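Local coordinates for adhesion and penetration protein autotransporter (Haemophilus influenzae, PDB 3SYJ), which probably acts as a surface serine protease and promotes bacterial aggregation, adherence to host cells and their invasion through its secreted passenger domain, at residues I49-V54 with P221-D226; A129-T134 with W232-I237; G725-T730 with A741-N746. One frame throughout, in Å; residues are numbered along the deposited sequence.

Interaction 1: I49-V54 with P221-D226; sequences IDFSVV and PMFIYD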
loop_
_atom_site.group_PDB
_atom_site.type_symbol
_atom_site.label_atom_id
_atom_site.label_comp_id
_atom_site.label_asym_id
_atom_site.label_seq_id
_atom_site.Cartn_x
_atom_site.Cartn_y
_atom_site.Cartn_z
ATOM N N ILE A 49 17.542 -11.736 49.832
ATOM C CA ILE A 49 17.311 -13.065 50.386
ATOM C C ILE A 49 15.875 -13.564 50.130
ATOM O O ILE A 49 14.941 -12.776 50.013
ATOM C CB ILE A 49 17.608 -13.044 51.911
ATOM C CG1 ILE A 49 17.681 -14.451 52.496
ATOM C CG2 ILE A 49 16.581 -12.199 52.658
ATOM C CD1 ILE A 49 18.097 -14.472 53.955
ATOM N N ASP A 50 15.698 -14.875 50.031
ATOM C CA ASP A 50 14.367 -15.447 49.900
ATOM C C ASP A 50 13.948 -15.855 51.300
ATOM O O ASP A 50 14.449 -16.845 51.832
ATOM C CB ASP A 50 14.408 -16.666 48.978
ATOM C CG ASP A 50 13.021 -17.249 48.680
ATOM O OD1 ASP A 50 12.076 -17.070 49.481
ATOM O OD2 ASP A 50 12.882 -17.914 47.631
ATOM N N PHE A 51 13.049 -15.084 51.905
ATOM C CA PHE A 51 12.642 -15.338 53.287
ATOM C C PHE A 51 11.589 -16.460 53.401
ATOM O O PHE A 51 11.132 -16.784 54.499
ATOM C CB PHE A 51 12.119 -14.055 53.953
ATOM C CG PHE A 51 13.198 -13.187 54.575
ATOM C CD1 PHE A 51 14.181 -13.740 55.399
ATOM C CD2 PHE A 51 13.189 -11.811 54.379
ATOM C CE1 PHE A 51 15.146 -12.944 55.994
ATOM C CE2 PHE A 51 14.154 -11.001 54.976
ATOM C CZ PHE A 51 15.142 -11.569 55.776
ATOM N N SER A 52 11.203 -17.059 52.279
ATOM C CA SER A 52 10.196 -18.123 52.318
ATOM C C SER A 52 10.635 -19.338 53.162
ATOM O O SER A 52 9.805 -20.141 53.577
ATOM C CB SER A 52 9.780 -18.544 50.903
ATOM O OG SER A 52 10.785 -19.321 50.275
ATOM N N VAL A 53 11.933 -19.447 53.437
ATOM C CA VAL A 53 12.454 -20.537 54.268
ATOM C C VAL A 53 12.213 -20.302 55.761
ATOM O O VAL A 53 12.459 -21.185 56.592
ATOM C CB VAL A 53 13.965 -20.740 54.057
ATOM C CG1 VAL A 53 14.269 -20.912 52.580
ATOM C CG2 VAL A 53 14.740 -19.562 54.636
ATOM N N VAL A 54 11.744 -19.105 56.096
ATOM C CA VAL A 54 11.413 -18.766 57.477
ATOM C C VAL A 54 9.945 -19.053 57.777
ATOM O O VAL A 54 9.054 -18.691 56.998
ATOM C CB VAL A 54 11.702 -17.281 57.778
ATOM C CG1 VAL A 54 11.268 -16.928 59.204
ATOM C CG2 VAL A 54 13.177 -16.977 57.555
ATOM N N PRO A 221 15.841 -16.570 62.972
ATOM C CA PRO A 221 17.077 -16.835 62.240
ATOM C C PRO A 221 17.838 -15.578 61.847
ATOM O O PRO A 221 17.264 -14.511 61.656
ATOM C CB PRO A 221 16.578 -17.506 60.955
ATOM C CG PRO A 221 15.088 -17.269 60.907
ATOM C CD PRO A 221 14.703 -16.404 62.054
ATOM N N MET A 222 19.141 -15.733 61.687
ATOM C CA MET A 222 19.992 -14.663 61.214
ATOM C C MET A 222 20.782 -15.258 60.054
ATOM O O MET A 222 21.305 -16.366 60.162
ATOM C CB MET A 222 20.884 -14.188 62.365
ATOM C CG MET A 222 21.944 -13.172 62.018
ATOM S SD MET A 222 23.593 -13.885 61.945
ATOM C CE MET A 222 23.803 -13.938 60.192
ATOM N N PHE A 223 20.835 -14.539 58.936
ATOM C CA PHE A 223 21.416 -15.062 57.705
ATOM C C PHE A 223 22.616 -14.246 57.269
ATOM O O PHE A 223 22.662 -13.038 57.479
ATOM C CB PHE A 223 20.382 -15.033 56.577
ATOM C CG PHE A 223 19.123 -15.781 56.888
ATOM C CD1 PHE A 223 18.979 -17.105 56.506
ATOM C CD2 PHE A 223 18.083 -15.160 57.561
ATOM C CE1 PHE A 223 17.814 -17.806 56.793
ATOM C CE2 PHE A 223 16.913 -15.850 57.848
ATOM C CZ PHE A 223 16.781 -17.180 57.459
ATOM N N ILE A 224 23.586 -14.903 56.643
ATOM C CA ILE A 224 24.757 -14.199 56.150
ATOM C C ILE A 224 25.002 -14.537 54.685
ATOM O O ILE A 224 24.788 -15.674 54.252
ATOM C CB ILE A 224 26.010 -14.481 57.024
ATOM C CG1 ILE A 224 27.108 -13.433 56.771
ATOM C CG2 ILE A 224 26.513 -15.919 56.833
ATOM C CD1 ILE A 224 28.263 -13.508 57.749
ATOM N N TYR A 225 25.415 -13.540 53.910
ATOM C CA TYR A 225 25.689 -13.778 52.503
ATOM C C TYR A 225 27.152 -14.139 52.271
ATOM O O TYR A 225 28.048 -13.351 52.574
ATOM C CB TYR A 225 25.326 -12.560 51.657
ATOM C CG TYR A 225 25.367 -12.841 50.161
ATOM C CD1 TYR A 225 24.393 -13.626 49.565
ATOM C CD2 TYR A 225 26.377 -12.330 49.357
ATOM C CE1 TYR A 225 24.408 -13.889 48.209
ATOM C CE2 TYR A 225 26.407 -12.588 47.996
ATOM C CZ TYR A 225 25.415 -13.373 47.427
ATOM O OH TYR A 225 25.411 -13.643 46.081
ATOM N N ASP A 226 27.378 -15.339 51.735
ATOM C CA ASP A 226 28.700 -15.768 51.292
ATOM C C ASP A 226 28.901 -15.319 49.844
ATOM O O ASP A 226 28.267 -15.846 48.936
ATOM C CB ASP A 226 28.822 -17.290 51.399
ATOM C CG ASP A 226 30.236 -17.791 51.147
ATOM O OD1 ASP A 226 30.906 -17.281 50.225
ATOM O OD2 ASP A 226 30.677 -18.706 51.873
#
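The phenyl ring of Phe223 projects from strand 221-226 into loop 49-54, where four side chains meet it from different directions. Ile49 comes down on a face: its CD1 lies 3.8 Å from the centroid of the Phe223 ring and 28° off the ring normal, a CH-pi contact, with Phe223 CG the nearest carbon to CD1 at 3.4 Å. An extended chain makes this reach possible, since CG1 of Ile49 stands opposite the backbone N (chi1 -168°). Phe51 instead turns an edge. Its ring and that of Phe223 form an offset edge-to-face pair, centroids 5.9 Å apart and planes at 64°, with Phe51 CE1 3.9 Å from Phe223 CE2. One face of the Phe51 ring is covered by CG2 of Ile49, so both branches of that isoleucine press on aromatic rings. At the rim of Phe223, Val54 CG2 lies near the ring plane, 3.6 Å from CZ, and also touches Pro221 CG at 3.9 Å; Val53 CG2 approaches CE1 obliquely. No hydrogen bond crosses this buried contact. Within the loop Ser52 N donates to Asp50 OD1, closing an Asx turn, and Ser52 OG reaches the same oxygen; Asp50 OD2 forms a salt bridge with Arg476. Strand 221-226 is flanked in its antiparallel sheet by strands 151-155 and 231-238, and Ile49 also touches Val152 and Trp232 on these neighbours.

Interaction 2: A129-T134 with W232-I237; sequences APIDMT and WLINGI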
loop_
_atom_site.group_PDB
_atom_site.type_symbol
_atom_site.label_atom_id
_atom_site.label_comp_id
_atom_site.label_asym_id
_atom_site.label_seq_id
_atom_site.Cartn_x
_atom_site.Cartn_y
_atom_site.Cartn_z
ATOM N N ALA A 129 12.549 -24.113 49.108
ATOM C CA ALA A 129 13.782 -24.881 49.152
ATOM C C ALA A 129 14.494 -24.563 50.453
ATOM O O ALA A 129 14.596 -23.401 50.831
ATOM C CB ALA A 129 14.664 -24.518 47.969
ATOM N N PRO A 130 14.984 -25.590 51.153
ATOM C CA PRO A 130 15.708 -25.348 52.406
ATOM C C PRO A 130 16.921 -24.461 52.166
ATOM O O PRO A 130 17.361 -24.309 51.024
ATOM C CB PRO A 130 16.173 -26.747 52.826
ATOM C CG PRO A 130 15.241 -27.687 52.132
ATOM C CD PRO A 130 14.885 -27.023 50.833
ATOM N N ILE A 131 17.455 -23.878 53.236
ATOM C CA ILE A 131 18.645 -23.048 53.134
ATOM C C ILE A 131 19.835 -23.782 53.741
ATOM O O ILE A 131 19.688 -24.523 54.712
ATOM C CB ILE A 131 18.442 -21.667 53.818
ATOM C CG1 ILE A 131 19.548 -20.700 53.418
ATOM C CG2 ILE A 131 18.370 -21.793 55.329
ATOM C CD1 ILE A 131 19.122 -19.252 53.491
ATOM N N ASP A 132 21.009 -23.590 53.153
ATOM C CA ASP A 132 22.218 -24.202 53.675
ATOM C C ASP A 132 22.684 -23.498 54.938
ATOM O O ASP A 132 22.412 -22.309 55.134
ATOM C CB ASP A 132 23.334 -24.168 52.629
ATOM C CG ASP A 132 23.053 -25.068 51.446
ATOM O OD1 ASP A 132 22.047 -25.804 51.487
ATOM O OD2 ASP A 132 23.840 -25.038 50.479
ATOM N N MET A 133 23.393 -24.245 55.785
ATOM C CA MET A 133 24.024 -23.707 56.984
ATOM C C MET A 133 25.495 -23.301 56.775
ATOM O O MET A 133 26.207 -23.887 55.955
ATOM C CB MET A 133 23.978 -24.748 58.094
ATOM C CG MET A 133 22.594 -25.213 58.456
ATOM S SD MET A 133 22.696 -26.275 59.895
ATOM C CE MET A 133 20.968 -26.491 60.282
ATOM N N THR A 134 25.948 -22.298 57.526
ATOM C CA THR A 134 27.373 -22.003 57.596
ATOM C C THR A 134 28.009 -23.145 58.382
ATOM O O THR A 134 27.336 -23.795 59.184
ATOM C CB THR A 134 27.668 -20.629 58.267
ATOM O OG1 THR A 134 27.017 -20.551 59.542
ATOM C CG2 THR A 134 27.189 -19.492 57.384
ATOM N N TRP A 232 22.982 -17.167 50.072
ATOM C CA TRP A 232 22.567 -16.849 51.425
ATOM C C TRP A 232 22.663 -18.135 52.246
ATOM O O TRP A 232 22.293 -19.217 51.780
ATOM C CB TRP A 232 21.152 -16.273 51.453
ATOM C CG TRP A 232 21.068 -14.825 51.035
ATOM C CD1 TRP A 232 20.663 -14.337 49.820
ATOM C CD2 TRP A 232 21.393 -13.681 51.837
ATOM N NE1 TRP A 232 20.715 -12.956 49.819
ATOM C CE2 TRP A 232 21.162 -12.530 51.047
ATOM C CE3 TRP A 232 21.858 -13.515 53.148
ATOM C CZ2 TRP A 232 21.371 -11.235 51.526
ATOM C CZ3 TRP A 232 22.070 -12.215 53.623
ATOM C CH2 TRP A 232 21.826 -11.102 52.813
ATOM N N LEU A 233 23.203 -18.023 53.451
ATOM C CA LEU A 233 23.299 -19.159 54.363
ATOM C C LEU A 233 22.684 -18.731 55.669
ATOM O O LEU A 233 22.756 -17.549 56.022
ATOM C CB LEU A 233 24.762 -19.539 54.605
ATOM C CG LEU A 233 25.552 -20.052 53.402
ATOM C CD1 LEU A 233 27.038 -19.827 53.580
ATOM C CD2 LEU A 233 25.270 -21.517 53.209
ATOM N N ILE A 234 22.067 -19.657 56.391
ATOM C CA ILE A 234 21.675 -19.318 57.743
ATOM C C ILE A 234 22.941 -19.375 58.588
ATOM O O ILE A 234 23.720 -20.325 58.485
ATOM C CB ILE A 234 20.551 -20.212 58.328
ATOM C CG1 ILE A 234 20.272 -19.779 59.772
ATOM C CG2 ILE A 234 20.922 -21.681 58.260
ATOM C CD1 ILE A 234 19.021 -20.348 60.366
ATOM N N ASN A 235 23.165 -18.340 59.395
ATOM C CA ASN A 235 24.399 -18.238 60.168
ATOM C C ASN A 235 24.177 -18.513 61.645
ATOM O O ASN A 235 25.032 -19.079 62.310
ATOM C CB ASN A 235 25.046 -16.867 59.958
ATOM C CG ASN A 235 26.405 -16.737 60.637
ATOM O OD1 ASN A 235 27.156 -17.710 60.765
ATOM N ND2 ASN A 235 26.725 -15.526 61.068
ATOM N N GLY A 236 23.024 -18.116 62.164
ATOM C CA GLY A 236 22.763 -18.321 63.572
ATOM C C GLY A 236 21.317 -18.122 63.950
ATOM O O GLY A 236 20.486 -17.723 63.121
ATOM N N ILE A 237 21.012 -18.407 65.210
ATOM C CA ILE A 237 19.665 -18.203 65.727
ATOM C C ILE A 237 19.699 -17.268 66.935
ATOM O O ILE A 237 20.596 -17.358 67.780
ATOM C CB ILE A 237 19.020 -19.537 66.109
ATOM C CG1 ILE A 237 19.929 -20.305 67.074
ATOM C CG2 ILE A 237 18.760 -20.365 64.849
ATOM C CD1 ILE A 237 19.300 -21.581 67.608
HETATM O O HOH W 1 21.540 -21.857 51.006
#
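Ile131 and Ile234 meet through their CG2 methyls, 3.9 Å apart, with the two side chains crossing at about a right angle. Met133 runs alongside Ile234, pointing the same way, and brings its CG to 3.9 Å from Ile234 CG2, so one methyl serves two partners. The other branch of Ile131 is carried toward Trp232 because CG1 lies anti to the backbone N (chi1 -166°); CG1 comes within 3.5 Å of Trp232 O. Leu233 fills the next position, its CB 3.7 Å from Thr134 CG2 and its CD2 against Asp132 CB. Outward from these carbons the backbones join at a single bridge between Met133 and Ile234. Ile234 uses both its amide and its carbonyl: N gives to Asp132 O at 3.0 Å, and O receives from Thr134 N at 3.1 Å with an N-H...O angle of 160°. That pattern is the parallel one, although the short segments diverge by 53°, which fits a pairing that stops after one bridge. At the polar edge a water accepts from Asp132 N and donates to Trp232 O, while Thr134 OG1 lies 3.1 Å from Asn235 OD1. Asn235 and Gly236 together face Met222 on the neighbouring strand 221-226, a classic beta bulge within the antiparallel sheet of this S6 protease domain, whose clan shares the chymotrypsin-like fold.

Interaction 3: G725-T730 with A741-N746; sequences GNVTLT and ATQIGN
The carboxamide of Gln743 reaches across to Gly725 and Val727, with different neighbours above and below its plane. NE2 at its edge donates to Gly725 O at 3.0 Å, the acceptor lying 19° out of the amide plane. On that same side stands Val727 CG2, 3.8 Å from NE2; on the other side lies Asn746 O, to which NE2 also makes a weak bond of 3.3 Å. The contact belongs to the beta-solenoid stem of the passenger domain, a right-handed beta-helix as in related autotransporters, and joins the turn regions of two successive coils. The inward-pointing Gln743 runs out straight, CG trans to N (chi1 171°), and its side chain touches Phe735, Leu737 and Leu723 of the interior. There one N-H of the amide is used by the Gly725 carbonyl of the preceding coil, and Val727 beside it continues the apolar lining.

A second flat group, the carboxamide of Asn726, works on the outer side of the same turn. Its OD1 receives the backbone N of Asn746 at 3.0 Å, the donor tilted from the carbonyl plane. Asn746 does likewise one coil further on, its OD1 accepting from Asn765 N, so the asparagines form a ladder in which each side chain bonds to the main chain of the next coil. Parallel pairing then starts from Val727 N, which donates to Asn746 O at 2.9 Å, leading into strands 727-729 and 747-749. Gly745, with no side chain, brings its CA to 3.4 Å from Gly725 O in a CA-H...O contact. Straightest of the bonds across the contact is the ladder rung itself, where the N-H...O angle from Asn746 N to Asn726 OD1 is 177°.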
loop_
_atom_site.group_PDB
_atom_site.type_symbol
_atom_site.label_atom_id
_atom_site.label_comp_id
_atom_site.label_asym_id
_atom_site.label_seq_id
_atom_site.Cartn_x
_atom_site.Cartn_y
_atom_site.Cartn_z
ATOM N N GLY A 725 -2.642 -0.469 14.686
ATOM C CA GLY A 725 -3.301 -1.362 13.748
ATOM C C GLY A 725 -4.513 -0.709 13.106
ATOM O O GLY A 725 -4.852 0.434 13.423
ATOM N N ASN A 726 -5.160 -1.435 12.196
ATOM C CA ASN A 726 -6.334 -0.930 11.482
ATOM C C ASN A 726 -7.639 -1.318 12.170
ATOM O O ASN A 726 -7.683 -2.259 12.959
ATOM C CB ASN A 726 -6.366 -1.450 10.041
ATOM C CG ASN A 726 -5.045 -1.266 9.315
ATOM O OD1 ASN A 726 -4.434 -0.199 9.358
ATOM N ND2 ASN A 726 -4.603 -2.316 8.631
ATOM N N VAL A 727 -8.703 -0.588 11.858
ATOM C CA VAL A 727 -10.039 -0.958 12.296
ATOM C C VAL A 727 -10.914 -1.173 11.065
ATOM O O VAL A 727 -10.864 -0.392 10.112
ATOM C CB VAL A 727 -10.678 0.129 13.179
ATOM C CG1 VAL A 727 -12.078 -0.286 13.606
ATOM C CG2 VAL A 727 -9.804 0.422 14.391
ATOM N N THR A 728 -11.708 -2.238 11.092
ATOM C CA THR A 728 -12.632 -2.551 10.009
ATOM C C THR A 728 -14.037 -2.787 10.557
ATOM O O THR A 728 -14.223 -3.529 11.519
ATOM C CB THR A 728 -12.167 -3.784 9.245
ATOM O OG1 THR A 728 -10.852 -3.544 8.732
ATOM C CG2 THR A 728 -13.109 -4.088 8.094
ATOM N N LEU A 729 -15.029 -2.153 9.951
ATOM C CA LEU A 729 -16.379 -2.218 10.484
ATOM C C LEU A 729 -17.369 -2.615 9.413
ATOM O O LEU A 729 -17.251 -2.205 8.263
ATOM C CB LEU A 729 -16.788 -0.874 11.086
ATOM C CG LEU A 729 -15.907 -0.339 12.208
ATOM C CD1 LEU A 729 -14.732 0.397 11.610
ATOM C CD2 LEU A 729 -16.712 0.575 13.108
ATOM N N THR A 730 -18.351 -3.418 9.807
ATOM C CA THR A 730 -19.398 -3.854 8.901
ATOM C C THR A 730 -20.723 -3.821 9.642
ATOM O O THR A 730 -20.756 -3.555 10.845
ATOM C CB THR A 730 -19.142 -5.285 8.403
ATOM O OG1 THR A 730 -19.065 -6.169 9.526
ATOM C CG2 THR A 730 -17.844 -5.358 7.622
ATOM N N ALA A 741 -6.640 9.650 22.874
ATOM C CA ALA A 741 -5.964 8.430 22.452
ATOM C C ALA A 741 -5.415 8.614 21.046
ATOM O O ALA A 741 -5.790 9.553 20.345
ATOM C CB ALA A 741 -6.909 7.241 22.504
ATOM N N THR A 742 -4.531 7.709 20.637
ATOM C CA THR A 742 -3.907 7.769 19.323
ATOM C C THR A 742 -4.095 6.454 18.574
ATOM O O THR A 742 -4.073 5.380 19.179
ATOM C CB THR A 742 -2.402 8.061 19.448
ATOM O OG1 THR A 742 -2.223 9.311 20.112
ATOM C CG2 THR A 742 -1.738 8.125 18.081
ATOM N N GLN A 743 -4.297 6.544 17.262
ATOM C CA GLN A 743 -4.275 5.362 16.405
ATOM C C GLN A 743 -3.284 5.515 15.261
ATOM O O GLN A 743 -3.334 6.489 14.517
ATOM C CB GLN A 743 -5.655 5.042 15.822
ATOM C CG GLN A 743 -5.583 3.941 14.759
ATOM C CD GLN A 743 -6.920 3.625 14.114
ATOM O OE1 GLN A 743 -7.921 4.298 14.361
ATOM N NE2 GLN A 743 -6.937 2.593 13.272
ATOM N N ILE A 744 -2.381 4.553 15.125
ATOM C CA ILE A 744 -1.545 4.486 13.941
ATOM C C ILE A 744 -2.076 3.356 13.081
ATOM O O ILE A 744 -1.734 2.189 13.291
ATOM C CB ILE A 744 -0.069 4.221 14.264
ATOM C CG1 ILE A 744 0.390 5.085 15.438
ATOM C CG2 ILE A 744 0.788 4.486 13.037
ATOM C CD1 ILE A 744 0.409 6.553 15.138
ATOM N N GLY A 745 -2.932 3.718 12.129
ATOM C CA GLY A 745 -3.574 2.762 11.248
ATOM C C GLY A 745 -4.792 3.361 10.573
ATOM O O GLY A 745 -5.161 4.503 10.845
ATOM N N ASN A 746 -5.424 2.591 9.692
ATOM C CA ASN A 746 -6.570 3.083 8.935
ATOM C C ASN A 746 -7.912 2.623 9.491
ATOM O O ASN A 746 -7.987 1.659 10.251
ATOM C CB ASN A 746 -6.450 2.663 7.471
ATOM C CG ASN A 746 -5.125 3.062 6.864
ATOM O OD1 ASN A 746 -4.662 4.185 7.046
ATOM N ND2 ASN A 746 -4.502 2.139 6.142
#

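Overall arrangement
Interactions 1 and 2 lie in the N-terminal protease domain, their centres about 6 Å apart, and interleave along the chain: loops 49-54 and 129-134 come first, then the consecutive strands 221-226 and 231-238 that they cover. These strands are antiparallel neighbours in one sheet, joined by probable hydrogen bonds from Met222 N to Gly236 O and from Asn235 N to Met222 O. The two contacts are thus continuous. Interaction 3 follows much later in sequence, in the beta-solenoid stem, with its centre about 52 Å from that of interaction 1 and 57 Å from that of interaction 2. The passenger therefore combines a compact protease head with an elongated stem built coil upon coil.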